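Local coordinates for alpha-galacturonidase (PDB 3FEF), which hydrolyses alpha-1,4-linked galacturonides such as digalacturonate, releasing alpha-D-galacturonate, with NAD(+) and manganese as cofactors, at residues A[25-30]-A[319-324]; A[82-87]-A[116-121]; A[139-144]-A[164-169]; A[223-228]-A[257-262]; A[389-394]-A[417-422]. One frame throughout, in Å; residues are numbered along the deposited sequence.

Contact 1. Residues A[25-30]-A[319-324]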
# COMPACT_ATOMS: atom_id res chain seq x y z
N ASP A 25 30.87 16.38 -24.20
CA ASP A 25 31.16 15.24 -23.34
C ASP A 25 31.49 14.00 -24.17
O ASP A 25 32.40 13.24 -23.83
CB ASP A 25 30.03 15.00 -22.34
CG ASP A 25 30.04 16.03 -21.23
OD1 ASP A 25 31.13 16.58 -20.98
OD2 ASP A 25 28.99 16.32 -20.63
N LEU A 26 30.78 13.82 -25.27
CA LEU A 26 31.07 12.68 -26.14
C LEU A 26 32.46 12.80 -26.73
O LEU A 26 33.16 11.80 -26.90
CB LEU A 26 30.05 12.57 -27.27
CG LEU A 26 28.66 12.08 -26.87
CD1 LEU A 26 27.75 12.10 -28.10
CD2 LEU A 26 28.75 10.69 -26.28
N SER A 27 32.87 14.01 -27.05
CA SER A 27 34.10 14.16 -27.80
C SER A 27 35.31 13.77 -26.97
O SER A 27 36.33 13.38 -27.51
CB SER A 27 34.23 15.58 -28.36
OG SER A 27 34.57 16.48 -27.33
N ILE A 28 35.20 13.86 -25.65
CA ILE A 28 36.33 13.51 -24.78
C ILE A 28 36.26 12.14 -24.09
O ILE A 28 37.22 11.75 -23.42
CB ILE A 28 36.61 14.58 -23.70
CG1 ILE A 28 35.35 14.85 -22.88
CG2 ILE A 28 37.13 15.85 -24.34
CD1 ILE A 28 35.53 15.98 -21.89
N ASP A 29 35.15 11.43 -24.21
CA ASP A 29 35.07 10.10 -23.60
C ASP A 29 35.70 9.07 -24.53
O ASP A 29 35.30 8.94 -25.68
CB ASP A 29 33.63 9.72 -23.25
CG ASP A 29 33.56 8.78 -22.05
OD1 ASP A 29 33.98 7.61 -22.18
OD2 ASP A 29 33.11 9.22 -20.98
N GLU A 30 36.69 8.34 -24.04
CA GLU A 30 37.38 7.37 -24.88
C GLU A 30 36.81 5.96 -24.70
O GLU A 30 37.19 5.02 -25.39
CB GLU A 30 38.89 7.41 -24.59
CG GLU A 30 39.45 8.84 -24.52
CD GLU A 30 40.92 8.94 -24.93
OE1 GLU A 30 41.51 7.92 -25.36
OE2 GLU A 30 41.49 10.05 -24.81
N VAL A 319 32.71 21.60 -31.31
CA VAL A 319 32.47 22.13 -29.97
C VAL A 319 33.76 22.09 -29.16
O VAL A 319 34.71 21.40 -29.52
CB VAL A 319 31.39 21.32 -29.21
CG1 VAL A 319 30.10 21.27 -30.00
CG2 VAL A 319 31.89 19.91 -28.90
N ALA A 320 33.79 22.84 -28.06
CA ALA A 320 34.89 22.73 -27.10
C ALA A 320 35.02 21.30 -26.59
O ALA A 320 34.06 20.70 -26.10
CB ALA A 320 34.66 23.69 -25.93
N GLU A 321 36.22 20.74 -26.70
CA GLU A 321 36.51 19.45 -26.12
C GLU A 321 36.75 19.61 -24.63
O GLU A 321 37.86 19.42 -24.15
CB GLU A 321 37.73 18.80 -26.80
CG GLU A 321 37.41 17.98 -28.04
CD GLU A 321 38.63 17.23 -28.54
OE1 GLU A 321 39.71 17.86 -28.58
OE2 GLU A 321 38.52 16.03 -28.89
N LYS A 322 35.70 19.96 -23.91
CA LYS A 322 35.79 20.25 -22.48
C LYS A 322 34.56 19.69 -21.74
O LYS A 322 33.44 19.83 -22.22
CB LYS A 322 35.89 21.76 -22.27
CG LYS A 322 36.40 22.16 -20.90
CD LYS A 322 36.56 23.67 -20.80
CE LYS A 322 37.41 24.07 -19.60
NZ LYS A 322 36.62 24.28 -18.36
N ALA A 323 34.77 19.08 -20.59
CA ALA A 323 33.68 18.49 -19.82
C ALA A 323 32.59 19.52 -19.51
O ALA A 323 32.89 20.62 -19.04
CB ALA A 323 34.21 17.85 -18.53
N SER A 324 31.34 19.17 -19.77
CA SER A 324 30.22 20.11 -19.59
C SER A 324 29.81 20.29 -18.12
O SER A 324 29.18 21.29 -17.77
CB SER A 324 29.00 19.63 -20.38
OG SER A 324 28.46 18.46 -19.79

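Contact 2. Residues A[82-87]-A[116-121]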
# COMPACT_ATOMS: atom_id res chain seq x y z
N SER A 82 15.44 16.66 -25.75
CA SER A 82 15.62 18.01 -25.31
C SER A 82 14.96 18.95 -26.30
O SER A 82 15.63 19.50 -27.18
CB SER A 82 17.11 18.30 -25.25
OG SER A 82 17.31 19.68 -25.25
N ILE A 83 13.65 19.12 -26.18
CA ILE A 83 12.91 19.99 -27.09
C ILE A 83 12.25 21.12 -26.33
O ILE A 83 12.16 21.11 -25.10
CB ILE A 83 11.79 19.24 -27.80
CG1 ILE A 83 10.81 18.66 -26.78
CG2 ILE A 83 12.35 18.15 -28.73
CD1 ILE A 83 9.67 17.95 -27.41
N LEU A 84 11.77 22.09 -27.09
CA LEU A 84 10.97 23.18 -26.56
C LEU A 84 9.53 22.90 -26.97
O LEU A 84 9.24 22.79 -28.16
CB LEU A 84 11.43 24.52 -27.13
CG LEU A 84 10.53 25.70 -26.78
CD1 LEU A 84 10.64 26.06 -25.29
CD2 LEU A 84 10.85 26.91 -27.67
N PRO A 85 8.64 22.73 -25.98
CA PRO A 85 7.20 22.55 -26.22
C PRO A 85 6.54 23.86 -26.60
O PRO A 85 6.11 24.62 -25.73
CB PRO A 85 6.67 22.09 -24.86
CG PRO A 85 7.89 21.78 -24.01
CD PRO A 85 9.00 22.59 -24.56
N GLY A 86 6.45 24.14 -27.90
CA GLY A 86 5.90 25.40 -28.38
C GLY A 86 7.00 26.39 -28.72
O GLY A 86 8.18 26.09 -28.53
N SER A 87 6.62 27.56 -29.20
CA SER A 87 7.58 28.57 -29.61
C SER A 87 7.86 29.51 -28.45
O SER A 87 7.17 29.48 -27.43
CB SER A 87 7.00 29.39 -30.76
OG SER A 87 5.73 29.92 -30.38
N ILE A 116 1.83 24.98 -15.86
CA ILE A 116 0.63 24.20 -16.15
C ILE A 116 0.26 24.25 -17.64
O ILE A 116 0.05 23.22 -18.26
CB ILE A 116 -0.57 24.73 -15.35
CG1 ILE A 116 -0.25 24.77 -13.85
CG2 ILE A 116 -1.84 23.92 -15.69
CD1 ILE A 116 -0.69 23.58 -13.04
N ILE A 117 0.18 25.46 -18.19
CA ILE A 117 -0.15 25.63 -19.59
C ILE A 117 0.91 24.95 -20.44
O ILE A 117 0.59 24.21 -21.38
CB ILE A 117 -0.26 27.14 -19.97
CG1 ILE A 117 -1.40 27.79 -19.18
CG2 ILE A 117 -0.52 27.32 -21.47
CD1 ILE A 117 -2.77 27.18 -19.48
N ARG A 118 2.18 25.15 -20.09
CA ARG A 118 3.27 24.53 -20.84
C ARG A 118 3.18 23.00 -20.81
O ARG A 118 3.33 22.33 -21.84
CB ARG A 118 4.62 25.01 -20.33
CG ARG A 118 5.82 24.54 -21.13
CD ARG A 118 7.08 25.04 -20.43
NE ARG A 118 8.31 24.40 -20.90
CZ ARG A 118 9.33 25.06 -21.41
NH1 ARG A 118 9.26 26.38 -21.52
NH2 ARG A 118 10.42 24.41 -21.82
N GLY A 119 2.93 22.45 -19.63
CA GLY A 119 2.81 21.00 -19.51
C GLY A 119 1.70 20.54 -20.43
O GLY A 119 1.83 19.57 -21.18
N LEU A 120 0.58 21.24 -20.37
CA LEU A 120 -0.57 20.90 -21.18
C LEU A 120 -0.15 20.77 -22.65
O LEU A 120 -0.47 19.80 -23.32
CB LEU A 120 -1.57 22.01 -21.02
CG LEU A 120 -3.02 21.69 -20.82
CD1 LEU A 120 -3.20 20.40 -20.01
CD2 LEU A 120 -3.63 22.90 -20.10
N ARG A 121 0.56 21.76 -23.15
CA ARG A 121 1.08 21.77 -24.52
C ARG A 121 2.04 20.60 -24.78
O ARG A 121 2.09 20.04 -25.87
CB ARG A 121 1.81 23.10 -24.71
CG ARG A 121 2.00 23.58 -26.13
CD ARG A 121 2.15 25.13 -26.18
NE ARG A 121 3.37 25.62 -25.54
CZ ARG A 121 3.39 26.51 -24.55
NH1 ARG A 121 2.26 27.03 -24.10
NH2 ARG A 121 4.53 26.90 -24.01
O HOH W 1 12.39 22.49 -22.03

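Contact 3. Residues A[139-144]-A[164-169]. With MG (magnesium ion), chain G.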
# COMPACT_ATOMS: atom_id res chain seq x y z
N GLU A 139 13.46 -1.02 -26.48
CA GLU A 139 14.41 -1.46 -25.49
C GLU A 139 15.49 -0.42 -25.20
O GLU A 139 16.39 -0.67 -24.43
CB GLU A 139 15.06 -2.79 -25.90
CG GLU A 139 14.10 -3.98 -26.01
CD GLU A 139 14.08 -4.84 -24.75
OE1 GLU A 139 14.30 -4.30 -23.64
OE2 GLU A 139 13.85 -6.06 -24.87
N SER A 140 15.42 0.74 -25.83
CA SER A 140 16.42 1.77 -25.55
C SER A 140 16.20 2.41 -24.18
O SER A 140 15.08 2.37 -23.64
CB SER A 140 16.35 2.85 -26.62
OG SER A 140 15.02 3.32 -26.75
N TRP A 141 17.25 2.99 -23.62
CA TRP A 141 17.10 3.89 -22.49
C TRP A 141 16.83 5.30 -22.99
O TRP A 141 17.46 5.76 -23.94
CB TRP A 141 18.31 3.84 -21.55
CG TRP A 141 18.22 2.67 -20.67
CD1 TRP A 141 18.75 1.40 -20.89
CD2 TRP A 141 17.50 2.61 -19.44
NE1 TRP A 141 18.40 0.58 -19.85
CE2 TRP A 141 17.64 1.30 -18.95
CE3 TRP A 141 16.77 3.54 -18.70
CZ2 TRP A 141 17.07 0.90 -17.74
CZ3 TRP A 141 16.19 3.14 -17.52
CH2 TRP A 141 16.34 1.82 -17.05
N VAL A 142 15.89 5.98 -22.34
CA VAL A 142 15.44 7.32 -22.74
C VAL A 142 15.87 8.31 -21.66
O VAL A 142 15.56 8.13 -20.50
CB VAL A 142 13.89 7.36 -22.85
CG1 VAL A 142 13.42 8.70 -23.37
CG2 VAL A 142 13.40 6.23 -23.76
N ILE A 143 16.63 9.34 -22.03
CA ILE A 143 16.95 10.38 -21.07
C ILE A 143 16.25 11.67 -21.45
O ILE A 143 16.57 12.27 -22.45
CB ILE A 143 18.47 10.63 -20.97
CG1 ILE A 143 19.22 9.30 -20.78
CG2 ILE A 143 18.78 11.62 -19.82
CD1 ILE A 143 20.75 9.49 -20.75
N ASN A 144 15.30 12.10 -20.63
CA ASN A 144 14.60 13.35 -20.90
C ASN A 144 15.21 14.55 -20.17
O ASN A 144 15.47 14.50 -18.97
CB ASN A 144 13.11 13.20 -20.53
CG ASN A 144 12.32 14.48 -20.77
OD1 ASN A 144 12.49 15.14 -21.80
ND2 ASN A 144 11.47 14.83 -19.83
N LYS A 164 11.72 2.54 -20.78
CA LYS A 164 12.86 2.70 -19.89
C LYS A 164 13.35 4.14 -19.94
O LYS A 164 14.24 4.46 -20.72
CB LYS A 164 13.96 1.75 -20.28
CG LYS A 164 13.58 0.31 -20.02
CD LYS A 164 14.17 -0.61 -21.11
CE LYS A 164 15.53 -1.12 -20.73
NZ LYS A 164 16.21 -1.54 -21.96
N ALA A 165 12.78 4.99 -19.10
CA ALA A 165 13.04 6.42 -19.16
C ALA A 165 13.42 7.06 -17.83
O ALA A 165 12.81 6.79 -16.78
CB ALA A 165 11.82 7.16 -19.75
N ILE A 166 14.39 7.96 -17.90
CA ILE A 166 14.67 8.84 -16.77
C ILE A 166 14.65 10.29 -17.23
O ILE A 166 14.84 10.58 -18.41
CB ILE A 166 16.01 8.54 -16.16
CG1 ILE A 166 17.13 8.95 -17.13
CG2 ILE A 166 16.12 7.04 -15.86
CD1 ILE A 166 18.51 8.51 -16.65
N GLY A 167 14.42 11.19 -16.29
CA GLY A 167 14.60 12.61 -16.52
C GLY A 167 15.84 13.08 -15.79
O GLY A 167 16.09 12.66 -14.63
N CYS A 168 16.61 13.95 -16.45
CA CYS A 168 17.85 14.52 -15.89
C CYS A 168 17.83 16.03 -15.77
O CYS A 168 17.37 16.74 -16.66
CB CYS A 168 19.07 14.13 -16.73
SG CYS A 168 19.55 12.46 -16.44
N CYS A 169 18.40 16.51 -14.68
CA CYS A 169 18.42 17.92 -14.35
C CYS A 169 19.73 18.21 -13.65
O CYS A 169 20.29 17.32 -12.99
CB CYS A 169 17.25 18.25 -13.43
SG CYS A 169 17.23 19.98 -12.90
MG MG G . 16.35 21.84 -14.44
O HOH W 2 12.41 2.13 -23.61
O HOH W 3 17.85 23.63 -14.40
O HOH W 4 18.19 21.11 -15.74
O HOH W 5 14.78 20.32 -15.29

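Contact 4. Residues A[223-228]-A[257-262]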
# COMPACT_ATOMS: atom_id res chain seq x y z
N ILE A 223 26.82 22.37 9.65
CA ILE A 223 27.62 23.43 9.05
C ILE A 223 26.79 24.35 8.18
O ILE A 223 26.98 25.56 8.18
CB ILE A 223 28.77 22.85 8.19
CG1 ILE A 223 29.75 22.09 9.08
CG2 ILE A 223 29.49 23.96 7.45
CD1 ILE A 223 30.95 21.54 8.32
N PHE A 224 25.84 23.79 7.43
CA PHE A 224 24.98 24.64 6.62
C PHE A 224 24.10 25.49 7.54
O PHE A 224 23.74 26.60 7.21
CB PHE A 224 24.12 23.81 5.68
CG PHE A 224 23.32 24.62 4.72
CD1 PHE A 224 22.10 25.16 5.09
CD2 PHE A 224 23.78 24.84 3.43
CE1 PHE A 224 21.34 25.89 4.18
CE2 PHE A 224 23.06 25.58 2.53
CZ PHE A 224 21.82 26.10 2.90
N ARG A 225 23.75 24.96 8.71
CA ARG A 225 22.95 25.74 9.64
C ARG A 225 23.72 27.00 10.10
O ARG A 225 23.16 28.10 10.09
CB ARG A 225 22.47 24.89 10.83
CG ARG A 225 21.80 25.71 11.94
CD ARG A 225 20.81 24.90 12.79
NE ARG A 225 21.08 23.46 12.84
CZ ARG A 225 22.23 22.91 13.23
NH1 ARG A 225 22.35 21.58 13.24
NH2 ARG A 225 23.26 23.67 13.60
N GLU A 226 24.99 26.85 10.46
CA GLU A 226 25.84 28.01 10.81
C GLU A 226 25.99 28.95 9.65
O GLU A 226 25.84 30.17 9.77
CB GLU A 226 27.22 27.55 11.29
CG GLU A 226 27.20 27.02 12.72
CD GLU A 226 28.21 25.92 12.96
OE1 GLU A 226 29.22 25.86 12.24
OE2 GLU A 226 28.00 25.10 13.89
N PHE A 227 26.31 28.36 8.50
CA PHE A 227 26.45 29.06 7.25
C PHE A 227 25.23 29.92 6.95
O PHE A 227 25.33 31.06 6.53
CB PHE A 227 26.61 27.99 6.17
CG PHE A 227 27.16 28.51 4.90
CD1 PHE A 227 28.34 29.23 4.89
CD2 PHE A 227 26.53 28.22 3.69
CE1 PHE A 227 28.86 29.69 3.72
CE2 PHE A 227 27.04 28.66 2.50
CZ PHE A 227 28.22 29.41 2.51
N SER A 228 24.05 29.33 7.17
CA SER A 228 22.81 30.01 6.91
C SER A 228 22.55 31.14 7.90
O SER A 228 21.98 32.17 7.53
CB SER A 228 21.65 29.02 6.98
OG SER A 228 20.42 29.72 6.94
N ASP A 257 16.48 30.95 3.53
CA ASP A 257 15.19 31.22 4.13
C ASP A 257 14.36 29.92 4.25
O ASP A 257 13.76 29.67 5.27
CB ASP A 257 14.44 32.28 3.32
CG ASP A 257 13.17 32.77 4.02
OD1 ASP A 257 13.31 33.44 5.05
OD2 ASP A 257 12.04 32.49 3.52
N LEU A 258 14.35 29.10 3.20
CA LEU A 258 13.64 27.82 3.23
C LEU A 258 14.28 26.88 4.23
O LEU A 258 13.57 26.16 4.94
CB LEU A 258 13.62 27.16 1.86
CG LEU A 258 12.97 28.03 0.79
CD1 LEU A 258 12.76 27.27 -0.49
CD2 LEU A 258 11.66 28.59 1.28
N PHE A 259 15.61 26.87 4.30
CA PHE A 259 16.27 26.03 5.31
C PHE A 259 15.80 26.33 6.75
O PHE A 259 15.52 25.42 7.50
CB PHE A 259 17.80 26.11 5.28
CG PHE A 259 18.45 25.29 6.37
CD1 PHE A 259 18.62 23.91 6.22
CD2 PHE A 259 18.84 25.88 7.57
CE1 PHE A 259 19.21 23.13 7.23
CE2 PHE A 259 19.42 25.10 8.61
CZ PHE A 259 19.60 23.74 8.43
N GLU A 260 15.78 27.61 7.12
CA GLU A 260 15.37 28.02 8.48
C GLU A 260 13.96 27.57 8.76
O GLU A 260 13.62 27.22 9.88
CB GLU A 260 15.37 29.55 8.61
CG GLU A 260 16.68 30.17 8.26
CD GLU A 260 17.74 29.73 9.21
OE1 GLU A 260 17.37 29.42 10.36
OE2 GLU A 260 18.93 29.67 8.81
N THR A 261 13.11 27.63 7.75
CA THR A 261 11.75 27.19 7.94
C THR A 261 11.68 25.66 8.04
O THR A 261 11.00 25.13 8.90
CB THR A 261 10.86 27.69 6.79
OG1 THR A 261 10.81 29.12 6.83
CG2 THR A 261 9.42 27.12 6.91
N TYR A 262 12.40 24.94 7.19
CA TYR A 262 12.09 23.52 7.02
C TYR A 262 13.11 22.54 7.56
O TYR A 262 12.80 21.38 7.74
CB TYR A 262 11.79 23.22 5.55
CG TYR A 262 10.54 23.90 5.03
CD1 TYR A 262 9.27 23.50 5.46
CD2 TYR A 262 10.63 24.94 4.10
CE1 TYR A 262 8.12 24.12 4.97
CE2 TYR A 262 9.48 25.56 3.60
CZ TYR A 262 8.22 25.13 4.03
OH TYR A 262 7.09 25.75 3.55

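Contact 5. Residues A[389-394]-A[417-422]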
# COMPACT_ATOMS: atom_id res chain seq x y z
N ALA A 389 4.70 19.29 -1.79
CA ALA A 389 5.08 18.41 -2.91
C ALA A 389 3.90 17.54 -3.33
O ALA A 389 3.71 17.32 -4.52
CB ALA A 389 6.27 17.55 -2.54
N ALA A 390 3.11 17.05 -2.36
CA ALA A 390 1.91 16.27 -2.68
C ALA A 390 0.93 17.13 -3.46
O ALA A 390 0.29 16.69 -4.41
CB ALA A 390 1.24 15.70 -1.39
N ARG A 391 0.83 18.39 -3.07
CA ARG A 391 -0.02 19.32 -3.78
C ARG A 391 0.37 19.52 -5.26
O ARG A 391 -0.47 19.44 -6.14
CB ARG A 391 -0.02 20.62 -3.02
CG ARG A 391 -0.88 21.68 -3.64
CD ARG A 391 -1.21 22.72 -2.61
NE ARG A 391 -1.75 23.89 -3.27
CZ ARG A 391 -1.78 25.10 -2.72
NH1 ARG A 391 -1.28 25.30 -1.51
NH2 ARG A 391 -2.28 26.10 -3.41
N HIS A 392 1.66 19.80 -5.52
CA HIS A 392 2.16 19.94 -6.89
C HIS A 392 2.04 18.64 -7.68
O HIS A 392 1.72 18.63 -8.86
CB HIS A 392 3.63 20.40 -6.89
CG HIS A 392 3.81 21.81 -6.42
ND1 HIS A 392 3.47 22.90 -7.18
CD2 HIS A 392 4.31 22.30 -5.25
CE1 HIS A 392 3.73 24.01 -6.50
NE2 HIS A 392 4.25 23.67 -5.33
N ILE A 393 2.37 17.54 -7.03
CA ILE A 393 2.16 16.26 -7.67
C ILE A 393 0.69 16.04 -8.11
O ILE A 393 0.47 15.65 -9.26
CB ILE A 393 2.71 15.12 -6.80
CG1 ILE A 393 4.25 15.16 -6.86
CG2 ILE A 393 2.17 13.76 -7.30
CD1 ILE A 393 4.91 14.20 -5.95
N SER A 394 -0.28 16.31 -7.23
CA SER A 394 -1.70 16.34 -7.64
C SER A 394 -1.89 17.07 -8.95
O SER A 394 -2.53 16.57 -9.87
CB SER A 394 -2.54 17.11 -6.62
OG SER A 394 -3.00 16.26 -5.63
N ASN A 417 -5.49 24.92 -8.25
CA ASN A 417 -4.82 24.37 -7.09
C ASN A 417 -3.34 24.80 -6.99
O ASN A 417 -2.62 24.40 -6.06
CB ASN A 417 -4.93 22.84 -7.15
CG ASN A 417 -4.70 22.17 -5.81
OD1 ASN A 417 -5.12 22.69 -4.78
ND2 ASN A 417 -4.07 21.01 -5.83
N ASP A 418 -2.87 25.59 -7.95
CA ASP A 418 -1.45 26.00 -7.95
C ASP A 418 -1.19 27.15 -6.99
O ASP A 418 -1.86 28.16 -7.02
CB ASP A 418 -0.99 26.37 -9.37
CG ASP A 418 0.50 26.74 -9.42
OD1 ASP A 418 0.82 27.95 -9.29
OD2 ASP A 418 1.34 25.83 -9.57
N PRO A 419 -0.18 27.00 -6.12
CA PRO A 419 0.15 28.03 -5.13
C PRO A 419 0.29 29.45 -5.71
O PRO A 419 0.07 30.42 -5.00
CB PRO A 419 1.49 27.57 -4.57
CG PRO A 419 1.46 26.07 -4.74
CD PRO A 419 0.67 25.81 -6.00
N LEU A 420 0.68 29.59 -6.98
CA LEU A 420 0.89 30.95 -7.48
C LEU A 420 -0.40 31.61 -7.95
O LEU A 420 -0.42 32.81 -8.19
CB LEU A 420 1.94 31.01 -8.59
CG LEU A 420 3.38 30.71 -8.19
CD1 LEU A 420 4.25 30.85 -9.43
CD2 LEU A 420 3.85 31.64 -7.05
N VAL A 421 -1.47 30.83 -8.05
CA VAL A 421 -2.73 31.37 -8.56
C VAL A 421 -3.67 31.77 -7.43
O VAL A 421 -4.56 31.02 -7.04
CB VAL A 421 -3.38 30.38 -9.54
CG1 VAL A 421 -4.68 30.94 -10.10
CG2 VAL A 421 -2.39 30.05 -10.68
N GLN A 422 -3.46 32.97 -6.90
CA GLN A 422 -4.22 33.47 -5.75
C GLN A 422 -5.17 34.60 -6.15
O GLN A 422 -5.20 35.64 -5.52
CB GLN A 422 -3.27 33.99 -4.67
CG GLN A 422 -2.54 32.91 -3.89
CD GLN A 422 -2.28 33.34 -2.46
OE1 GLN A 422 -1.90 32.52 -1.61
NE2 GLN A 422 -2.47 34.63 -2.18
O HOH W 6 -4.11 27.45 -5.60
O HOH W 7 1.52 22.97 -9.21
O HOH W 8 -3.92 18.53 -3.75

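Contact 1. Residues A[25-30]-A[319-324]
The carboxylate of Asp25 faces Ser324 and takes a different donor on each oxygen. Backbone N of Ser324 points at Asp25 OD1 over 2.9 Å, an almost straight bond of 167° that reaches the oxygen from its syn side, somewhat out of the carboxylate plane. The hydroxyl OG of Ser324 gives its proton to Asp25 OD2; the modelled separation is too short to be trusted in detail. With CG anti to the carbonyl carbon (chi1 -74°), the carboxylate reaches Ser324. One turn on, Ile28 lies along that loop: its CG2 rests on Glu321 O at 3.6 Å, and its CD1 comes to 4.1 Å from Ala323 CB. Ser27 OG, hydrogen-bonded to Ser24 O, also touches Glu321 CG at 3.3 Å. Glu321 itself centres an inverse gamma turn in the loop. Helix 18-28 belongs to the Rossmann-type region that binds NAD(+) by similarity, and the loop to the C-terminal family region. The straight N-H bond to OD1, with the hydroxyl close to OD2, would probably hold the rotation of the carboxylate and is consistent with its ionised form.

Contact 2. Residues A[82-87]-A[116-121]
The loop that follows strand 78-81 of the parallel Rossmann-type sheet meets helix 112-136 here, and two arginines of the helix reach out to it. Arg121 takes hold of the carbonyl of Pro85 side-on: NE lies 2.9 Å from Pro85 O with a bond angle of 157°, and NH2 adds a longer, more bent bond of 3.3 Å to the same Pro85 O. The oxygen sits close to the guanidinium plane, whereas NE stands well above the plane of the carbonyl and NH2 lies nearly in line with C=O. A bend at the third torsion (chi3 66°) turns the NE side of Arg121 to the loop. NH2 also forms a salt bridge with Asp94 of helix 88-96, so one guanidinium ties the loop to both helices. An alanine here would remove these donors and is likely to leave Pro85 O without its two-nitrogen grip and Asp94 without its charged mate.

Such loops at the C-terminal ends of the strands are where a Rossmann fold builds its binding sites, and Ser87 closes this one as the N-cap of helix 88-96. One turn before Arg121, Arg118 stretches fully from CG to NE and lays its guanidinium obliquely against apolar atoms of the loop, with NH2 3.6 Å from Pro85 CD and 3.8 Å from Leu84 CD1. Its NE bonds to the backbone oxygen of Asn147, a substrate-binding residue by similarity, and a water weakly links NH2 to Ile83 O.

Contact 3. Residues A[139-144]-A[164-169]
Two neighbouring parallel strands, 141-144 and 164-167, form this buried contact at one border of the six-stranded Rossmann-type sheet, joined as a beta-alpha-beta unit through helix 149-159. The backbone ladder alternates between them: Val142 N to Lys164 O at 2.8 Å, Ile166 N to Val142 O at 2.9 Å, Asn144 N to Ile166 O at 2.7 Å, then Cys168 N to Asn144 O. On one face Ile143 and Ile166 pack together, CG2 to CG1, and Ile143 CG2 also meets Cys168 SG at 3.6 Å; on the other Val142 and Ala165 meet CB to CB. At the start of the pair, Lys164 crosses the Trp141 indole at about a right angle. Its CB sits over the six-membered ring, 3.6 Å from the centroid in a CH-pi contact, while bends at chi2 and chi3 (90°) bring NZ round to Glu139 O at 2.6 Å. That amine and Trp141 NE1 share Asn371 OD1 as acceptor, and Glu139 OE1 adds only a long salt bridge. Past the other end, Cys169 SG binds magnesium at 2.6 Å beside three waters, with His206 completing the ligands. The strand pair thus carries the chain to the metal site, where the sulfur-metal bond sets Cys169 beside His206.

Contact 4. Residues A[223-228]-A[257-262]
Ser228 OG and Glu260 OE2 are modelled as a hydrogen bond, OG the donor, at a doubtful 2.4 Å; no other crosses between the two segments. Bending at its second torsion (chi2 -64°) brings the Glu260 carboxylate to the serine. The rest of the contact is aromatic. Phe224 directs the edge carrying CD1 and CE1 at the face of Phe259, an edge-to-face pair with centroids 5.1 Å apart and planes at 64°. CE1 of Phe224 comes to 3.7 Å from Phe259 CG, near the root of that ring. The far end of the ring rests on the next residue of the same helix: Phe259 CE2 lies 3.7 Å from Arg225 CA and 3.8 Å from Arg225 CB, so the aliphatic base of the arginine meets it. Ile265 of the following strand touches both phenylalanines, and Leu179 also packs on Phe224. Asp257, its CB pointing away from the other helix, bonds through OD2 to Tyr281 OH and forms a salt bridge with Arg425 of the second subunit. This steep helix-helix packing, the axes of the two short segments approaching to 10.3 Å and crossing at -122°, joins helices 220-231 and 253-262 in the C-terminal region of this family 4 glycosidase.

Contact 5. Residues A[389-394]-A[417-422]
With CG anti to the backbone N (chi1 -180°) and the chain extended as far as NE, Arg391 reaches from helix 383-405 to the loop after helix 408-417. His392 instead places its ring carbon CG anti to the carbonyl carbon (chi1 -69°), which brings CE1 against the same loop. Arg391 grips one backbone oxygen side-on: NE is 3.0 Å from Asn417 O, and NH2 is 3.2 Å from Asn417 O. That oxygen lies in the guanidinium plane, while Pro419 CG sits over the centre of one guanidinium face, 3.9 Å from Arg391 CZ. Pro419 CG also approaches His392 CE1 at 3.5 Å, wedged between the two side chains. The proline belongs to a type I turn from Asp418 to Val421, reinforced by an Asx turn in which Asp418 OD1 accepts from Leu420 N at 2.8 Å. A water bridges His392 ND1 and Asp418 OD2, and His392 NE2 bonds to Phe276 O. Replacing Arg391 by a leucine would probably leave Asn417 O without either donor and Asn417 OD1 of the second subunit without its NH1 partner. Across that subunit boundary Arg391 NH1 bonds to Asn417 OD1 of the second subunit, and the reciprocal bond runs back from its Arg391.

In the fold
Contacts 2 and 3 both build the Rossmann-type region, about 5 Å apart at their nearest atoms, and helix 112-136 leads directly into strand 141-144. Contact 3 carries the metal ligand Cys169; the side chain of Arg118 in contact 2 is about 10 Å from the magnesium ion. Contact 1 joins this region to the C-terminal one, with the side chain of Ser324 about 8 Å from that of His170, the probable proton donor. Contacts 4 and 5 lie within the C-terminal region, centres 24 Å apart, and both touch the second subunit. Contact 5 is also about 5 Å from contact 2 between nearest atoms, while contacts 1 and 5, 40 Å apart between centres, flank the chain's centre.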